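PDB 6I5R: sugar ABC transporter substrate-binding protein, BlMnBP1, which binds mannobiose and probably delivers manno-oligosaccharides to its ABC transporter for uptake. Local coordinates for residues G209-D214 and F305-D310. Numbering follows the deposited sequence.
Sequences GNATGD and FPITVD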
loop_
_atom_site.group_PDB
_atom_site.type_symbol
_atom_site.label_atom_id
_atom_site.label_comp_id
_atom_site.label_asym_id
_atom_site.label_seq_id
_atom_site.Cartn_x
_atom_site.Cartn_y
_atom_site.Cartn_z
ATOM N N GLY A 209 -8.736 1.543 -9.665
ATOM C CA GLY A 209 -9.516 0.345 -9.895
ATOM C C GLY A 209 -10.717 0.217 -8.976
ATOM O O GLY A 209 -11.785 -0.215 -9.408
ATOM N N ASN A 210 -10.547 0.553 -7.688
ATOM C CA ASN A 210 -11.642 0.376 -6.749
ATOM C C ASN A 210 -12.800 1.285 -7.078
ATOM O O ASN A 210 -13.964 0.905 -6.900
ATOM C CB ASN A 210 -11.215 0.673 -5.325
ATOM C CG ASN A 210 -10.404 -0.413 -4.749
ATOM O OD1 ASN A 210 -9.431 -0.850 -5.352
ATOM N ND2 ASN A 210 -10.835 -0.909 -3.582
ATOM N N ALA A 211 -12.502 2.521 -7.470
ATOM C CA ALA A 211 -13.556 3.501 -7.679
ATOM C C ALA A 211 -14.083 3.500 -9.108
ATOM O O ALA A 211 -15.132 4.100 -9.358
ATOM C CB ALA A 211 -13.067 4.902 -7.306
ATOM N N THR A 212 -13.410 2.818 -10.041
ATOM C CA THR A 212 -13.804 2.884 -11.443
ATOM C C THR A 212 -14.076 1.542 -12.090
ATOM O O THR A 212 -14.707 1.522 -13.143
ATOM C CB THR A 212 -12.740 3.581 -12.317
ATOM O OG1 THR A 212 -11.557 2.775 -12.403
ATOM C CG2 THR A 212 -12.415 4.968 -11.781
ATOM N N GLY A 213 -13.598 0.452 -11.516
ATOM C CA GLY A 213 -13.613 -0.845 -12.150
ATOM C C GLY A 213 -12.668 -1.006 -13.325
ATOM O O GLY A 213 -12.664 -2.067 -13.951
ATOM N N ASP A 214 -11.846 -0.011 -13.626
ATOM C CA ASP A 214 -11.011 -0.047 -14.823
ATOM C C ASP A 214 -9.547 -0.301 -14.481
ATOM O O ASP A 214 -8.889 0.576 -13.912
ATOM C CB ASP A 214 -11.177 1.283 -15.556
ATOM C CG ASP A 214 -10.366 1.385 -16.821
ATOM O OD1 ASP A 214 -9.729 0.402 -17.207
ATOM O OD2 ASP A 214 -10.398 2.480 -17.436
ATOM N N PHE A 305 -14.076 -1.332 -0.004
ATOM C CA PHE A 305 -14.429 0.074 0.074
ATOM C C PHE A 305 -15.833 0.255 -0.499
ATOM O O PHE A 305 -16.178 -0.376 -1.500
ATOM C CB PHE A 305 -13.429 0.957 -0.701
ATOM C CG PHE A 305 -13.590 2.453 -0.418
ATOM C CD1 PHE A 305 -14.425 3.236 -1.203
ATOM C CD2 PHE A 305 -12.944 3.054 0.647
ATOM C CE1 PHE A 305 -14.610 4.573 -0.935
ATOM C CE2 PHE A 305 -13.128 4.398 0.918
ATOM C CZ PHE A 305 -13.963 5.162 0.116
ATOM N N PRO A 306 -16.650 1.103 0.090
ATOM C CA PRO A 306 -18.070 1.184 -0.320
ATOM C C PRO A 306 -18.328 2.013 -1.572
ATOM O O PRO A 306 -18.968 3.052 -1.552
ATOM C CB PRO A 306 -18.730 1.789 0.925
ATOM C CG PRO A 306 -17.633 2.628 1.539
ATOM C CD PRO A 306 -16.359 1.919 1.281
ATOM N N ILE A 307 -17.809 1.524 -2.689
ATOM C CA ILE A 307 -18.179 2.015 -4.006
ATOM C C ILE A 307 -18.611 0.821 -4.839
ATOM O O ILE A 307 -17.996 -0.247 -4.774
ATOM C CB ILE A 307 -17.020 2.773 -4.695
ATOM C CG1 ILE A 307 -16.845 4.158 -4.041
ATOM C CG2 ILE A 307 -17.289 2.984 -6.171
ATOM C CD1 ILE A 307 -15.676 4.983 -4.556
ATOM N N THR A 308 -19.701 0.999 -5.570
ATOM C CA THR A 308 -20.201 0.021 -6.524
ATOM C C THR A 308 -20.170 0.652 -7.907
ATOM O O THR A 308 -20.614 1.792 -8.095
ATOM C CB THR A 308 -21.608 -0.434 -6.157
ATOM O OG1 THR A 308 -21.614 -0.983 -4.833
ATOM C CG2 THR A 308 -22.109 -1.485 -7.146
ATOM N N VAL A 309 -19.611 -0.076 -8.859
ATOM C CA VAL A 309 -19.470 0.379 -10.238
ATOM C C VAL A 309 -20.376 -0.489 -11.102
ATOM O O VAL A 309 -20.090 -1.678 -11.296
ATOM C CB VAL A 309 -18.010 0.304 -10.711
ATOM C CG1 VAL A 309 -17.878 0.671 -12.171
ATOM C CG2 VAL A 309 -17.161 1.246 -9.868
ATOM N N ASP A 310 -21.442 0.107 -11.645
ATOM C CA ASP A 310 -22.363 -0.603 -12.535
ATOM C C ASP A 310 -22.751 -1.943 -11.925
ATOM O O ASP A 310 -22.707 -2.995 -12.577
ATOM C CB ASP A 310 -21.731 -0.799 -13.914
ATOM C CG ASP A 310 -22.695 -1.356 -14.946
ATOM O OD1 ASP A 310 -23.929 -1.254 -14.758
ATOM O OD2 ASP A 310 -22.197 -1.908 -15.945
HETATM O O HOH W 1 -15.648 -1.030 -6.016
HETATM O O HOH W 2 -14.125 -1.257 -3.449
#
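Val-309 and Ile-307 pack against the C-terminal end of the short helix 209-212, in the periplasmic-binding-protein fold of a solute-binding protein. They belong to the loop that links strands 300-304 and 314-325. Both methyl branches of Val-309 meet backbone. CG1, anti to the backbone N (chi1 175°), lies 3.4 Å from Thr-212 O. CG2 comes to 3.5 Å from Ala-211 O. Gly-213, with positive phi, follows the helix, and its backbone N lies 4.0 Å from Val-309 CG2. Ile-307 reaches Ala-211 with the tip of its longer branch: its CD1 is 3.8 Å from Ala-211 CB. Both residues also touch Val-243 of helix 239-252. With an alanine at Ile-307 the CD1 and CG2 contacts go, and Ala-211 CB and Val-243 would probably be left facing a gap. Two waters join the segments further along. The first bridges two carbonyl oxygens, 2.7 Å from Asn-210 O and 2.8 Å from Ile-307 O. The second lies between Phe-305 O and Asn-210 ND2, from which it accepts a weak bond. The amide of Asn-210 is fixed mainly by Thr-316, whose backbone N donates to OD1. Pro-306 centres an inverse gamma turn, in which Ile-307 N bonds to Phe-305 O at 2.8 Å. At the far end Thr-212 forms an ST turn: its OG1 accepts from Asp-214 N at 3.1 Å and also bonds to Ala-208 O.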